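Local structure of putative TetR family transcriptional regulator (Streptomyces coelicolor A3, 3BQY) at residues L12-E17 with M25-Q30; G19-T24 with G94-A99; A83-L88 with L145-A150. The protein probably binds operator DNA through an N-terminal helix-turn-helix and regulates transcription, as expected of a dimeric TetR family repressor. All blocks are in the same frame, centred on the assembly; numbering follows the deposited sequence.

Contact 1: L12-E17 with M25-Q30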
loop_
_atom_site.group_PDB
_atom_site.type_symbol
_atom_site.label_atom_id
_atom_site.label_comp_id
_atom_site.label_asym_id
_atom_site.label_seq_id
_atom_site.Cartn_x
_atom_site.Cartn_y
_atom_site.Cartn_z
ATOM N N LEU A 12 -17.462 2.510 -12.387
ATOM C CA LEU A 12 -16.203 3.212 -12.631
ATOM C C LEU A 12 -16.418 4.709 -12.936
ATOM O O LEU A 12 -15.620 5.546 -12.505
ATOM C CB LEU A 12 -15.417 2.544 -13.780
ATOM C CG LEU A 12 -14.886 1.137 -13.422
ATOM C CD1 LEU A 12 -14.418 0.435 -14.688
ATOM C CD2 LEU A 12 -13.754 1.188 -12.386
ATOM N N ASP A 13 -17.462 5.023 -13.704
ATOM C CA ASP A 13 -17.848 6.419 -13.956
ATOM C C ASP A 13 -18.144 7.147 -12.637
ATOM O O ASP A 13 -17.582 8.213 -12.380
ATOM C CB ASP A 13 -19.082 6.479 -14.865
ATOM C CG ASP A 13 -18.762 6.101 -16.321
ATOM O OD1 ASP A 13 -17.569 6.112 -16.698
ATOM O OD2 ASP A 13 -19.716 5.824 -17.095
ATOM N N LEU A 14 -18.980 6.529 -11.799
ATOM C CA LEU A 14 -19.354 7.068 -10.480
ATOM C C LEU A 14 -18.130 7.284 -9.597
ATOM O O LEU A 14 -18.004 8.301 -8.914
ATOM C CB LEU A 14 -20.302 6.120 -9.751
ATOM C CG LEU A 14 -21.794 6.191 -9.981
ATOM C CD1 LEU A 14 -22.430 5.237 -9.002
ATOM C CD2 LEU A 14 -22.331 7.626 -9.761
ATOM N N LEU A 15 -17.218 6.324 -9.642
ATOM C CA LEU A 15 -15.980 6.380 -8.888
ATOM C C LEU A 15 -15.215 7.644 -9.241
ATOM O O LEU A 15 -14.815 8.396 -8.355
ATOM C CB LEU A 15 -15.167 5.107 -9.169
ATOM C CG LEU A 15 -13.921 4.849 -8.342
ATOM C CD1 LEU A 15 -14.270 4.683 -6.866
ATOM C CD2 LEU A 15 -13.274 3.597 -8.860
ATOM N N ASN A 16 -15.067 7.930 -10.527
ATOM C CA ASN A 16 -14.395 9.155 -10.933
ATOM C C ASN A 16 -15.119 10.417 -10.503
ATOM O O ASN A 16 -14.481 11.441 -10.233
ATOM C CB ASN A 16 -14.166 9.182 -12.442
ATOM C CG ASN A 16 -13.076 8.244 -12.871
ATOM O OD1 ASN A 16 -12.296 7.758 -12.043
ATOM N ND2 ASN A 16 -13.023 7.955 -14.167
ATOM N N GLU A 17 -16.446 10.344 -10.445
ATOM C CA GLU A 17 -17.269 11.518 -10.168
ATOM C C GLU A 17 -17.197 11.959 -8.712
ATOM O O GLU A 17 -17.038 13.149 -8.428
ATOM C CB GLU A 17 -18.730 11.255 -10.538
ATOM C CG GLU A 17 -18.978 11.118 -12.024
ATOM C CD GLU A 17 -20.460 11.017 -12.373
ATOM O OE1 GLU A 17 -21.280 10.562 -11.525
ATOM O OE2 GLU A 17 -20.803 11.410 -13.511
HETATM N N MSE A 25 -24.327 0.652 -3.568
HETATM C CA MSE A 25 -25.235 -0.041 -4.475
HETATM C C MSE A 25 -26.451 0.850 -4.766
HETATM O O MSE A 25 -26.910 0.902 -5.897
HETATM C CB MSE A 25 -25.676 -1.397 -3.894
HETATM C CG MSE A 25 -24.507 -2.335 -3.673
HETATM SE SE MSE A 25 -23.677 -2.895 -5.337
HETATM C CE MSE A 25 -24.814 -4.444 -5.714
ATOM N N ARG A 26 -26.956 1.555 -3.756
ATOM C CA ARG A 26 -28.086 2.469 -3.965
ATOM C C ARG A 26 -27.707 3.602 -4.924
ATOM O O ARG A 26 -28.485 3.933 -5.824
ATOM C CB ARG A 26 -28.620 3.023 -2.639
ATOM C CG ARG A 26 -29.159 1.886 -1.732
ATOM C CD ARG A 26 -29.891 2.372 -0.492
ATOM N NE ARG A 26 -30.088 1.300 0.490
ATOM C CZ ARG A 26 -31.080 0.407 0.448
ATOM N NH1 ARG A 26 -31.986 0.449 -0.542
ATOM N NH2 ARG A 26 -31.170 -0.539 1.399
ATOM N N ARG A 27 -26.527 4.183 -4.711
ATOM C CA ARG A 27 -26.017 5.280 -5.579
ATOM C C ARG A 27 -25.889 4.792 -7.020
ATOM O O ARG A 27 -26.257 5.493 -7.950
ATOM C CB ARG A 27 -24.651 5.786 -5.070
ATOM C CG ARG A 27 -24.015 6.937 -5.844
ATOM C CD ARG A 27 -24.706 8.261 -5.549
ATOM N NE ARG A 27 -24.285 9.299 -6.503
ATOM C CZ ARG A 27 -24.835 9.484 -7.706
ATOM N NH1 ARG A 27 -24.408 10.477 -8.478
ATOM N NH2 ARG A 27 -25.820 8.687 -8.138
ATOM N N LEU A 28 -25.341 3.585 -7.191
ATOM C CA LEU A 28 -25.250 2.932 -8.490
ATOM C C LEU A 28 -26.607 2.664 -9.113
ATOM O O LEU A 28 -26.774 2.856 -10.315
ATOM C CB LEU A 28 -24.467 1.606 -8.355
ATOM C CG LEU A 28 -24.050 0.834 -9.603
ATOM C CD1 LEU A 28 -23.406 1.739 -10.640
ATOM C CD2 LEU A 28 -23.068 -0.270 -9.182
ATOM N N ALA A 29 -27.570 2.191 -8.313
ATOM C CA ALA A 29 -28.939 2.001 -8.778
ATOM C C ALA A 29 -29.564 3.329 -9.253
ATOM O O ALA A 29 -30.222 3.368 -10.295
ATOM C CB ALA A 29 -29.806 1.365 -7.676
ATOM N N GLN A 30 -29.361 4.404 -8.481
ATOM C CA GLN A 30 -29.895 5.733 -8.851
ATOM C C GLN A 30 -29.274 6.133 -10.194
ATOM O O GLN A 30 -29.982 6.551 -11.103
ATOM C CB GLN A 30 -29.645 6.809 -7.755
ATOM C CG GLN A 30 -30.435 6.620 -6.420
ATOM C CD GLN A 30 -29.766 7.280 -5.197
ATOM O OE1 GLN A 30 -28.729 7.995 -5.373
ATOM N NE2 GLN A 30 -30.369 7.024 -3.931
#

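Contact 2: G19-T24 with G94-A99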
loop_
_atom_site.group_PDB
_atom_site.type_symbol
_atom_site.label_atom_id
_atom_site.label_comp_id
_atom_site.label_asym_id
_atom_site.label_seq_id
_atom_site.Cartn_x
_atom_site.Cartn_y
_atom_site.Cartn_z
ATOM N N GLY A 19 -15.785 9.549 -5.959
ATOM C CA GLY A 19 -14.873 8.773 -5.128
ATOM C C GLY A 19 -15.433 7.501 -4.527
ATOM O O GLY A 19 -16.645 7.272 -4.534
ATOM N N LEU A 20 -14.543 6.670 -4.000
ATOM C CA LEU A 20 -14.923 5.375 -3.466
ATOM C C LEU A 20 -15.880 5.435 -2.272
ATOM O O LEU A 20 -16.769 4.583 -2.147
ATOM C CB LEU A 20 -13.688 4.538 -3.100
ATOM C CG LEU A 20 -13.912 3.139 -2.540
ATOM C CD1 LEU A 20 -14.730 2.269 -3.503
ATOM C CD2 LEU A 20 -12.569 2.477 -2.248
ATOM N N ASP A 21 -15.667 6.379 -1.372
ATOM C CA ASP A 21 -16.494 6.448 -0.170
ATOM C C ASP A 21 -17.988 6.675 -0.448
ATOM O O ASP A 21 -18.835 6.274 0.346
ATOM C CB ASP A 21 -15.945 7.502 0.791
ATOM C CG ASP A 21 -14.587 7.118 1.360
ATOM O OD1 ASP A 21 -14.284 5.909 1.441
ATOM O OD2 ASP A 21 -13.833 8.034 1.741
ATOM N N THR A 22 -18.310 7.294 -1.586
ATOM C CA THR A 22 -19.716 7.620 -1.899
ATOM C C THR A 22 -20.333 6.554 -2.802
ATOM O O THR A 22 -21.528 6.596 -3.082
ATOM C CB THR A 22 -19.873 8.980 -2.623
ATOM O OG1 THR A 22 -19.444 8.827 -3.990
ATOM C CG2 THR A 22 -19.054 10.027 -1.960
ATOM N N LEU A 23 -19.519 5.617 -3.268
ATOM C CA LEU A 23 -20.019 4.564 -4.147
ATOM C C LEU A 23 -20.811 3.541 -3.341
ATOM O O LEU A 23 -20.245 2.777 -2.579
ATOM C CB LEU A 23 -18.870 3.884 -4.902
ATOM C CG LEU A 23 -19.225 2.699 -5.818
ATOM C CD1 LEU A 23 -20.092 3.161 -6.978
ATOM C CD2 LEU A 23 -17.971 2.097 -6.348
ATOM N N THR A 24 -22.124 3.538 -3.505
ATOM C CA THR A 24 -22.982 2.551 -2.844
ATOM C C THR A 24 -23.794 1.826 -3.912
ATOM O O THR A 24 -23.965 2.331 -5.024
ATOM C CB THR A 24 -23.960 3.227 -1.859
ATOM O OG1 THR A 24 -24.829 4.094 -2.591
ATOM C CG2 THR A 24 -23.216 4.023 -0.805
ATOM N N GLY A 94 -8.487 4.305 -7.386
ATOM C CA GLY A 94 -8.282 3.009 -8.040
ATOM C C GLY A 94 -7.404 2.050 -7.238
ATOM O O GLY A 94 -7.673 0.848 -7.179
ATOM N N ALA A 95 -6.330 2.555 -6.639
ATOM C CA ALA A 95 -5.458 1.678 -5.825
ATOM C C ALA A 95 -6.201 1.074 -4.615
ATOM O O ALA A 95 -5.976 -0.077 -4.255
ATOM C CB ALA A 95 -4.181 2.438 -5.382
ATOM N N ARG A 96 -7.074 1.854 -3.985
ATOM C CA ARG A 96 -7.903 1.367 -2.867
ATOM C C ARG A 96 -8.805 0.243 -3.326
ATOM O O ARG A 96 -8.973 -0.761 -2.624
ATOM C CB ARG A 96 -8.761 2.499 -2.278
ATOM C CG ARG A 96 -7.942 3.497 -1.461
ATOM C CD ARG A 96 -8.784 4.668 -0.915
ATOM N NE ARG A 96 -9.915 4.218 -0.110
ATOM C CZ ARG A 96 -10.977 4.980 0.161
ATOM N NH1 ARG A 96 -11.047 6.221 -0.305
ATOM N NH2 ARG A 96 -11.972 4.496 0.882
ATOM N N VAL A 97 -9.404 0.402 -4.513
ATOM C CA VAL A 97 -10.271 -0.644 -5.041
ATOM C C VAL A 97 -9.458 -1.920 -5.317
ATOM O O VAL A 97 -9.875 -3.022 -4.954
ATOM C CB VAL A 97 -11.023 -0.181 -6.319
ATOM C CG1 VAL A 97 -11.869 -1.319 -6.915
ATOM C CG2 VAL A 97 -11.924 1.073 -6.023
ATOM N N PHE A 98 -8.324 -1.773 -5.992
ATOM C CA PHE A 98 -7.467 -2.924 -6.308
ATOM C C PHE A 98 -6.922 -3.602 -5.037
ATOM O O PHE A 98 -7.015 -4.828 -4.905
ATOM C CB PHE A 98 -6.313 -2.467 -7.206
ATOM C CG PHE A 98 -5.436 -3.588 -7.691
ATOM C CD1 PHE A 98 -5.881 -4.448 -8.686
ATOM C CD2 PHE A 98 -4.162 -3.795 -7.118
ATOM C CE1 PHE A 98 -5.075 -5.510 -9.145
ATOM C CE2 PHE A 98 -3.348 -4.836 -7.576
ATOM C CZ PHE A 98 -3.813 -5.700 -8.578
ATOM N N ALA A 99 -6.396 -2.796 -4.116
ATOM C CA ALA A 99 -5.793 -3.296 -2.870
ATOM C C ALA A 99 -6.797 -4.087 -2.026
ATOM O O ALA A 99 -6.443 -5.123 -1.438
ATOM C CB ALA A 99 -5.185 -2.153 -2.052
HETATM O O HOH W 1 -13.282 8.128 -1.427
#

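Contact 3: A83-L88 with L145-A150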
loop_
_atom_site.group_PDB
_atom_site.type_symbol
_atom_site.label_atom_id
_atom_site.label_comp_id
_atom_site.label_asym_id
_atom_site.label_seq_id
_atom_site.Cartn_x
_atom_site.Cartn_y
_atom_site.Cartn_z
ATOM N N ALA A 83 2.713 -0.038 -15.865
ATOM C CA ALA A 83 1.384 -0.227 -16.427
ATOM C C ALA A 83 0.392 -0.493 -15.319
ATOM O O ALA A 83 -0.736 -0.016 -15.386
ATOM C CB ALA A 83 1.363 -1.389 -17.435
ATOM N N LEU A 84 0.802 -1.226 -14.285
ATOM C CA LEU A 84 -0.086 -1.430 -13.137
ATOM C C LEU A 84 -0.395 -0.087 -12.451
ATOM O O LEU A 84 -1.562 0.238 -12.182
ATOM C CB LEU A 84 0.536 -2.434 -12.134
ATOM C CG LEU A 84 -0.269 -2.590 -10.805
ATOM C CD1 LEU A 84 -1.711 -3.075 -11.045
ATOM C CD2 LEU A 84 0.441 -3.531 -9.801
ATOM N N ARG A 85 0.641 0.690 -12.153
ATOM C CA ARG A 85 0.451 2.028 -11.609
ATOM C C ARG A 85 -0.501 2.878 -12.469
ATOM O O ARG A 85 -1.413 3.520 -11.951
ATOM C CB ARG A 85 1.801 2.733 -11.440
ATOM C CG ARG A 85 1.662 4.148 -10.943
ATOM C CD ARG A 85 3.023 4.783 -10.688
ATOM N NE ARG A 85 2.908 6.202 -10.360
ATOM C CZ ARG A 85 3.067 7.192 -11.227
ATOM N NH1 ARG A 85 3.388 6.923 -12.479
ATOM N NH2 ARG A 85 2.915 8.457 -10.844
ATOM N N ALA A 86 -0.271 2.890 -13.769
ATOM C CA ALA A 86 -1.061 3.704 -14.680
ATOM C C ALA A 86 -2.528 3.261 -14.670
ATOM O O ALA A 86 -3.427 4.106 -14.672
ATOM C CB ALA A 86 -0.471 3.627 -16.102
ATOM N N ALA A 87 -2.758 1.946 -14.626
ATOM C CA ALA A 87 -4.119 1.404 -14.634
ATOM C C ALA A 87 -4.848 1.820 -13.358
ATOM O O ALA A 87 -6.033 2.104 -13.401
ATOM C CB ALA A 87 -4.099 -0.111 -14.763
ATOM N N LEU A 88 -4.143 1.879 -12.223
ATOM C CA LEU A 88 -4.797 2.287 -10.982
ATOM C C LEU A 88 -5.002 3.797 -10.910
ATOM O O LEU A 88 -6.007 4.254 -10.355
ATOM C CB LEU A 88 -3.975 1.831 -9.771
ATOM C CG LEU A 88 -3.721 0.316 -9.714
ATOM C CD1 LEU A 88 -2.926 0.004 -8.425
ATOM C CD2 LEU A 88 -5.031 -0.505 -9.824
ATOM N N LEU A 145 -1.446 4.069 -3.793
ATOM C CA LEU A 145 -2.376 4.423 -2.711
ATOM C C LEU A 145 -2.038 5.760 -2.103
ATOM O O LEU A 145 -2.914 6.627 -1.901
ATOM C CB LEU A 145 -2.318 3.376 -1.595
ATOM C CG LEU A 145 -3.107 2.095 -1.729
ATOM C CD1 LEU A 145 -2.614 1.154 -0.662
ATOM C CD2 LEU A 145 -4.602 2.391 -1.526
ATOM N N GLU A 146 -0.761 5.940 -1.785
ATOM C CA GLU A 146 -0.324 7.190 -1.161
ATOM C C GLU A 146 -0.326 8.380 -2.119
ATOM O O GLU A 146 -0.664 9.495 -1.724
ATOM C CB GLU A 146 1.013 7.008 -0.445
ATOM C CG GLU A 146 0.954 5.849 0.625
ATOM C CD GLU A 146 0.046 6.127 1.870
ATOM O OE1 GLU A 146 -0.971 6.870 1.785
ATOM O OE2 GLU A 146 0.367 5.578 2.953
ATOM N N GLU A 147 -0.003 8.139 -3.390
ATOM C CA GLU A 147 -0.127 9.188 -4.416
ATOM C C GLU A 147 -1.582 9.642 -4.541
ATOM O O GLU A 147 -1.872 10.861 -4.566
ATOM C CB GLU A 147 0.386 8.690 -5.782
ATOM C CG GLU A 147 0.058 9.678 -6.912
ATOM C CD GLU A 147 0.734 9.340 -8.244
ATOM O OE1 GLU A 147 1.522 8.380 -8.323
ATOM O OE2 GLU A 147 0.471 10.079 -9.209
ATOM N N GLN A 148 -2.512 8.683 -4.597
ATOM C CA GLN A 148 -3.932 9.038 -4.718
ATOM C C GLN A 148 -4.502 9.716 -3.466
ATOM O O GLN A 148 -5.334 10.634 -3.574
ATOM C CB GLN A 148 -4.778 7.847 -5.177
ATOM C CG GLN A 148 -4.474 7.536 -6.646
ATOM C CD GLN A 148 -5.235 6.363 -7.185
ATOM O OE1 GLN A 148 -5.319 5.317 -6.538
ATOM N NE2 GLN A 148 -5.762 6.508 -8.402
ATOM N N ALA A 149 -4.050 9.288 -2.297
ATOM C CA ALA A 149 -4.435 9.943 -1.043
ATOM C C ALA A 149 -4.052 11.427 -1.044
ATOM O O ALA A 149 -4.804 12.271 -0.527
ATOM C CB ALA A 149 -3.815 9.234 0.145
ATOM N N ALA A 150 -2.883 11.731 -1.607
ATOM C CA ALA A 150 -2.345 13.090 -1.671
ATOM C C ALA A 150 -3.111 13.968 -2.643
ATOM O O ALA A 150 -3.239 15.177 -2.410
ATOM C CB ALA A 150 -0.886 13.071 -2.044
#

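Contact 1: L12-E17 with M25-Q30
Leu14 reaches from helix 4-18 to Arg27 and Leu28 on helix 25-32, and its side chain can be followed outward atom by atom. CB already points at the other helix. With CG anti to the carbonyl carbon (chi1 -86°), the branch carries its two methyls to different partners. Leu14 CD1 settles against the backbone, 3.7 Å from Leu28 CA, and also touches the aliphatic Arg27 CG and, at 4.0 Å, Leu28 CD1. Leu14 CD2 instead lies over the centre of one face of the Arg27 guanidinium, 3.7 Å from Arg27 CZ.

Helix 25-32 opens the predicted helix-turn-helix of this TetR-type DNA-binding domain, and helix 4-18 is the preceding helix that packs against it, the two segments running at 107° to each other. The Arg27 chain bends at chi2 (75°), which presents a face of its guanidinium to Leu14 CD2. Glu17 adds only a charge nearby: Glu17 OE1 stands 4.4 Å from Arg27 NH1, well out of the guanidinium plane, so no N-H is directed at it. On the buried side, Leu28 continues the apolar layer onto Leu39 of helix 36-42 and Leu49 of helix 46-57, while Leu14 also leans on Leu23.

Contact 2: G19-T24 with G94-A99
Asp21 and Arg96 form a salt bridge between the loop after helix 4-18 and the short helix 94-99. Arg96 NH2 donates to Asp21 OD1 over 2.8 Å in a nearly straight bond of 173°. The oxygen lies almost in the guanidinium plane and is approached on its syn side, although the carboxylate itself is turned 55° from that plane. A bend at chi3 (56°) brings the guanidinium alongside Asp21 and Leu20. Leu20 takes a face of the same guanidinium: its CD2 sits above the group, displaced toward the rim, and is 3.8 Å from Arg96 NH2. The other methyl, Leu20 CD1, meets Val97 CG2 at 4.0 Å, so one leucine spans an apolar and a charged neighbour.

This loop joins the first helix of the DNA-binding domain to the predicted helix-turn-helix, whereas helix 94-99 belongs to the C-terminal regulatory domain, which in relatives binds the ligand; the contact is therefore an interdomain one.

In the next shell, a water accepts from Asp21 N at 3.0 Å and, weakly, from Arg96 NH1. Asp93 binds Leu20 N through OD2, and its OD1 makes a weak, long ion pair with Arg96 NH1, tying the loop backbone to the residue just before helix 94-99. Farther out, Leu15 packs on both Leu20 and Val97, and Leu50 of helix 46-57 also touches Leu20.

Contact 3: A83-L88 with L145-A150
Arg85 and Glu147 meet as a buried ion pair between helix 73-89 and helix 126-151. A single carboxylate oxygen receives both donors. Arg85 NH2 gives the stronger bond, 2.9 Å to Glu147 OE1, arriving at the syn lone pair with an N-H...O angle of 150°; Arg85 NE adds a weak one to Glu147 OE1 at 3.3 Å. The NE/NH2 edge is used, but both bonds fall on one oxygen and the planes of the two groups are 34° apart, so this is not a coplanar two-oxygen bridge. Arg85 gets there by full extension, CG anti to the backbone N (chi1 177°) and the chain straight as far as NE.

Both charged partners have further bonds. Arg85 NH2 also donates to Thr189 OG1 of helix 188-206, and Glu147 OE1 is in a weak hydrogen bond with His143 NE2, one turn earlier on its own helix. Phe188 packs on both side chains, and Phe192 on Arg85.

The second link is made by Gln148, whose NE2 donates a hydrogen bond to Leu88 O, 3.0 Å with an N-H...O angle of 141°, from above the carbonyl plane. This amide serves backbone groups from the end of helix 73-89 to the start of helix 94-99: NE2 bonds weakly to His91 O as well, and its strongest polar partner is Ala95 N, which donates to OE1.

With a leucine in place of Arg85, Glu147 would probably be left as a buried carboxylate without its counter-charge, and Thr189 OG1 would lose a donor. In this all-helical regulatory domain, then, the contact joins its helices by directed polar bonds; the ion pair lies buried beside Phe188 and Phe192, with hydroxyl and imidazole partners, and that burial would probably strengthen the attraction between its charges.

In the fold
The three contacts run from the DNA-binding region toward the middle of the chain, their centres about 20, 12 and 5 Å from its centre. Contacts 1 and 2 have centres 11 Å apart and alternate along the sequence; one place where they meet is Arg27 CG against Thr22 O. Contacts 2 and 3, 12 Å apart, also alternate, with helix 94-99 following helix 73-89 and resting on Leu88 and Leu145. Contacts 1 and 3 come in series and do not touch. Contact 2 thus stands between the other two, and both it and contact 3 reach the second subunit, an arrangement consistent with relaying changes between regulatory domain, dimer and DNA-binding domain.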